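PDB 4MBO: serine-rich Repeat Adhesion Glycoprotein (Srr1), which binds fibrinogen and so probably helps Streptococcus agalactiae attach to its host. Local coordinates for residues A[45-50]-A[60-65]; A[77-82]-A[102-107]. All coordinates share one frame; numbering follows the deposited sequence. Where two conformers were deposited one is given.

Contact 1. Residues A[45-50]-A[60-65]; sequences LNFAFS and FTVKLS
F49 drives the edge of its ring into the face of F60, a T-shaped pair with ring centroids 4.8 Å apart and planes at 76°. The leading corner is CZ of F49, which sits over the rim of the F60 ring, not its middle, and comes within 3.6 Å of CZ of F60. The two side chains arrive from opposite directions, each with CG set between its own backbone N and carbonyl carbon, a placement that carries each ring across toward the opposite strand. At its edge, near its plane, F60 meets F47, whose CE1 lies 4.1 Å from CE1 of F60. The hollow over one face of F47 is filled by a methyl: CG2 of V62 lies 3.9 Å from the centroid of the F47 ring, a CH-pi contact only 15° off the normal. Such meshing is how the two sheets of an immunoglobulin-like beta sandwich meet, here with strand 43-51 in one sheet and strand 59-64 in the other; the axes of segments 45-50 and 60-64 approach to 10.5 Å, their N-to-C directions 151° apart. Beyond the rings the relief becomes aliphatic. CD2 of L45 rests against both V62 and L64, touching CD2 of L64 at 4.0 Å and CG1 of V62 at 4.2 Å, while A143 of strand 139-145 adjoins both leucines.

Contact 2. Residues A[77-82]-A[102-107]; sequences LKVQDI and ITYTWT
The Y104 ring receives I82 on one face and has the carbonyl oxygen of Q80 near its plane at the edge, together with a water. CD1 of I82 hangs 4.0 Å from the ring centroid, 26° off the normal, and this CH-pi contact is shifted toward the rim on the side of CD1 and CE1. I82 reaches it with an extended chain (chi2 -176°) that crosses the tyrosine side chain at about a right angle. V79 also crosses that side chain nearly perpendicularly, its CG2 neither squarely over the face nor at the edge: this methyl is 3.6 Å from OH of Y104 and 3.8 Å from CG2 of I102, resting against both residues. V79 and I82 thus grip the tyrosine from two places along the irregular segment 77-82, which leads into edge strand 82-83 and here closes over strand 101-106 of the immunoglobulin-like domain. Inside the sandwich, V120 of strand 116-126 touches both I82 and Y104, and M122 touches Y104 and I102. The water lies 2.6 Å from OH of Y104 and donates to O of Q80, at an unusually short distance to be read with caution. The chemistry is therefore mostly apolar, with one water joining the polar ends, Q80 O and Y104 OH, and the direction of its bond to the tyrosine left open.

In the fold
Contact 1 and contact 2 occupy the same immunoglobulin-like domain, with centres 11 Å apart, and are coupled through neighbouring antiparallel strands 59-64 and 101-106. Probable backbone hydrogen bonds join these strands: O of V62 to N of I102 at 2.8 Å and O of F60 to N of Y104 at 2.9 Å. Side chains also touch between the two contacts: CZ of F47 lies 3.6 Å from OH of Y104, CD2 of F60 lies 3.6 Å from CZ2 of W106, and the rings of F60 and Y104 meet with planes at about 10°. A bound calcium ion is about 7 Å from the L64 side chain, at the end of contact 1 away from the aromatic pair.

Contact 1. Residues A[45-50]-A[60-65]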
# COMPACT_ATOMS: atom_id res chain seq x y z
N LEU A 45 2.78 5.33 -16.06
CA LEU A 45 3.02 6.69 -16.51
C LEU A 45 4.19 6.72 -17.48
O LEU A 45 5.25 6.15 -17.22
CB LEU A 45 3.39 7.55 -15.30
CG LEU A 45 3.89 8.98 -15.58
CD1 LEU A 45 2.80 9.80 -16.25
CD2 LEU A 45 4.36 9.64 -14.30
N ASN A 46 4.00 7.43 -18.59
CA ASN A 46 5.14 7.66 -19.44
C ASN A 46 5.17 9.10 -19.91
O ASN A 46 4.13 9.76 -20.06
CB ASN A 46 5.20 6.71 -20.61
CG ASN A 46 4.21 7.04 -21.66
OD1 ASN A 46 3.06 6.68 -21.57
ND2 ASN A 46 4.68 7.71 -22.73
N PHE A 47 6.38 9.61 -20.12
CA PHE A 47 6.55 10.96 -20.63
C PHE A 47 7.85 11.04 -21.40
O PHE A 47 8.75 10.21 -21.23
CB PHE A 47 6.47 12.02 -19.51
CG PHE A 47 7.49 11.87 -18.42
CD1 PHE A 47 8.73 12.47 -18.52
CD2 PHE A 47 7.16 11.16 -17.27
CE1 PHE A 47 9.67 12.32 -17.50
CE2 PHE A 47 8.09 11.03 -16.25
CZ PHE A 47 9.33 11.60 -16.38
N ALA A 48 7.96 12.07 -22.24
CA ALA A 48 9.16 12.27 -23.02
C ALA A 48 9.19 13.73 -23.46
O ALA A 48 8.15 14.39 -23.54
CB ALA A 48 9.15 11.36 -24.23
N PHE A 49 10.39 14.20 -23.77
CA PHE A 49 10.60 15.56 -24.28
C PHE A 49 12.04 15.71 -24.77
O PHE A 49 12.87 14.80 -24.60
CB PHE A 49 10.32 16.62 -23.17
CG PHE A 49 11.20 16.48 -21.96
CD1 PHE A 49 12.45 17.09 -21.90
CD2 PHE A 49 10.76 15.74 -20.87
CE1 PHE A 49 13.26 16.95 -20.78
CE2 PHE A 49 11.58 15.59 -19.76
CZ PHE A 49 12.82 16.20 -19.71
N SER A 50 12.30 16.84 -25.40
CA SER A 50 13.62 17.27 -25.77
C SER A 50 13.91 18.60 -25.10
O SER A 50 13.00 19.38 -24.80
CB SER A 50 13.74 17.47 -27.28
OG SER A 50 13.64 16.24 -27.94
N PHE A 60 13.09 19.93 -13.39
CA PHE A 60 11.79 19.93 -14.07
C PHE A 60 10.90 19.07 -13.21
O PHE A 60 11.38 18.25 -12.41
CB PHE A 60 11.82 19.51 -15.55
CG PHE A 60 12.11 18.07 -15.79
CD1 PHE A 60 11.07 17.14 -15.87
CD2 PHE A 60 13.41 17.63 -15.95
CE1 PHE A 60 11.32 15.81 -16.11
CE2 PHE A 60 13.67 16.29 -16.18
CZ PHE A 60 12.62 15.37 -16.25
N THR A 61 9.58 19.28 -13.33
CA THR A 61 8.64 18.66 -12.43
C THR A 61 7.51 17.98 -13.16
O THR A 61 6.83 18.61 -13.99
CB THR A 61 8.06 19.74 -11.48
OG1 THR A 61 9.15 20.48 -10.87
CG2 THR A 61 7.21 19.16 -10.39
N VAL A 62 7.28 16.71 -12.83
CA VAL A 62 6.09 15.97 -13.31
C VAL A 62 5.09 15.98 -12.15
O VAL A 62 5.38 15.49 -11.07
CB VAL A 62 6.43 14.56 -13.73
CG1 VAL A 62 5.18 13.78 -14.12
CG2 VAL A 62 7.43 14.58 -14.87
N LYS A 63 3.93 16.58 -12.37
CA LYS A 63 2.92 16.72 -11.33
C LYS A 63 1.90 15.61 -11.40
O LYS A 63 1.35 15.36 -12.46
CB LYS A 63 2.26 18.07 -11.45
CG LYS A 63 3.24 19.24 -11.48
CD LYS A 63 2.44 20.52 -11.75
CE LYS A 63 3.30 21.73 -11.94
NZ LYS A 63 2.35 22.87 -12.09
N LEU A 64 1.62 14.96 -10.27
CA LEU A 64 0.58 13.95 -10.22
C LEU A 64 -0.60 14.49 -9.38
O LEU A 64 -0.45 15.36 -8.53
CB LEU A 64 1.08 12.65 -9.58
CG LEU A 64 2.39 12.06 -10.11
CD1 LEU A 64 2.74 10.82 -9.31
CD2 LEU A 64 2.27 11.80 -11.60
N SER A 65 -1.79 13.99 -9.65
CA SER A 65 -2.94 14.31 -8.85
C SER A 65 -2.74 13.77 -7.43
O SER A 65 -1.89 12.90 -7.21
CB SER A 65 -4.20 13.75 -9.52
OG SER A 65 -4.11 12.36 -9.87

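Contact 2. Residues A[77-82]-A[102-107]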
# COMPACT_ATOMS: atom_id res chain seq x y z
N LEU A 77 11.47 7.03 -1.96
CA LEU A 77 11.13 8.35 -2.55
C LEU A 77 11.79 8.55 -3.92
O LEU A 77 11.23 9.22 -4.79
CB LEU A 77 11.54 9.47 -1.62
CG LEU A 77 10.81 9.49 -0.29
CD1 LEU A 77 11.42 10.59 0.57
CD2 LEU A 77 9.33 9.67 -0.47
N LYS A 78 12.97 7.97 -4.10
CA LYS A 78 13.66 8.08 -5.36
C LYS A 78 12.81 7.45 -6.45
O LYS A 78 11.93 6.63 -6.18
CB LYS A 78 15.00 7.34 -5.28
CG LYS A 78 15.85 7.82 -4.12
CD LYS A 78 16.73 9.00 -4.47
CE LYS A 78 18.11 8.51 -4.93
NZ LYS A 78 18.86 7.89 -3.81
N VAL A 79 12.99 7.94 -7.67
CA VAL A 79 12.41 7.29 -8.85
C VAL A 79 13.63 6.89 -9.71
O VAL A 79 14.75 7.18 -9.36
CB VAL A 79 11.41 8.18 -9.61
CG1 VAL A 79 10.17 8.42 -8.75
CG2 VAL A 79 12.04 9.47 -10.07
N GLN A 80 13.42 6.22 -10.83
CA GLN A 80 14.58 5.83 -11.63
C GLN A 80 15.26 7.01 -12.30
O GLN A 80 14.61 8.01 -12.65
CB GLN A 80 14.22 4.77 -12.68
CG GLN A 80 13.61 3.50 -12.08
CD GLN A 80 14.53 2.79 -11.08
OE1 GLN A 80 14.15 2.57 -9.93
NE2 GLN A 80 15.75 2.49 -11.51
N ASP A 81 16.56 6.89 -12.42
CA ASP A 81 17.37 7.88 -13.08
C ASP A 81 16.96 7.95 -14.55
O ASP A 81 16.44 6.98 -15.15
CB ASP A 81 18.86 7.48 -13.05
CG ASP A 81 19.43 7.37 -11.64
OD1 ASP A 81 18.94 8.06 -10.71
OD2 ASP A 81 20.42 6.60 -11.49
N ILE A 82 17.23 9.10 -15.14
CA ILE A 82 17.07 9.28 -16.57
C ILE A 82 18.47 9.19 -17.18
O ILE A 82 19.36 9.94 -16.79
CB ILE A 82 16.43 10.62 -16.90
CG1 ILE A 82 15.05 10.73 -16.24
CG2 ILE A 82 16.28 10.77 -18.41
CD1 ILE A 82 14.31 12.00 -16.59
N ILE A 102 6.91 14.68 -8.92
CA ILE A 102 8.19 14.05 -9.15
C ILE A 102 9.14 15.14 -9.67
O ILE A 102 8.90 15.75 -10.71
CB ILE A 102 8.13 12.92 -10.16
CG1 ILE A 102 6.96 11.95 -9.85
CG2 ILE A 102 9.47 12.22 -10.19
CD1 ILE A 102 6.60 11.05 -10.98
N THR A 103 10.19 15.42 -8.93
CA THR A 103 11.15 16.44 -9.28
C THR A 103 12.43 15.79 -9.74
O THR A 103 13.03 14.96 -9.03
CB THR A 103 11.48 17.35 -8.09
OG1 THR A 103 10.30 17.98 -7.62
CG2 THR A 103 12.50 18.44 -8.43
N TYR A 104 12.83 16.15 -10.95
CA TYR A 104 14.08 15.69 -11.55
C TYR A 104 15.09 16.82 -11.58
O TYR A 104 14.77 17.96 -11.91
CB TYR A 104 13.85 15.20 -12.97
CG TYR A 104 13.12 13.89 -13.06
CD1 TYR A 104 13.80 12.68 -13.04
CD2 TYR A 104 11.75 13.86 -13.22
CE1 TYR A 104 13.10 11.47 -13.14
CE2 TYR A 104 11.05 12.68 -13.31
CZ TYR A 104 11.73 11.50 -13.29
OH TYR A 104 10.98 10.35 -13.38
N THR A 105 16.34 16.49 -11.24
CA THR A 105 17.43 17.45 -11.20
C THR A 105 18.52 17.05 -12.19
O THR A 105 19.04 15.93 -12.13
CB THR A 105 18.02 17.53 -9.80
OG1 THR A 105 16.97 17.84 -8.85
CG2 THR A 105 19.12 18.62 -9.72
N TRP A 106 18.84 17.96 -13.12
CA TRP A 106 19.85 17.69 -14.13
C TRP A 106 21.26 17.57 -13.54
O TRP A 106 21.65 18.35 -12.66
CB TRP A 106 19.85 18.79 -15.19
CG TRP A 106 18.56 18.91 -15.93
CD1 TRP A 106 17.63 19.88 -15.78
CD2 TRP A 106 18.05 18.00 -16.92
NE1 TRP A 106 16.56 19.63 -16.60
CE2 TRP A 106 16.84 18.52 -17.36
CE3 TRP A 106 18.54 16.82 -17.51
CZ2 TRP A 106 16.06 17.88 -18.36
CZ3 TRP A 106 17.79 16.18 -18.50
CH2 TRP A 106 16.55 16.70 -18.90
N THR A 107 22.03 16.66 -14.08
CA THR A 107 23.40 16.44 -13.62
C THR A 107 24.44 17.33 -14.29
O THR A 107 24.19 18.03 -15.27
CB THR A 107 23.80 14.99 -13.89
OG1 THR A 107 23.79 14.78 -15.32
CG2 THR A 107 22.90 14.00 -13.18
O HOH W 1 12.28 8.13 -13.61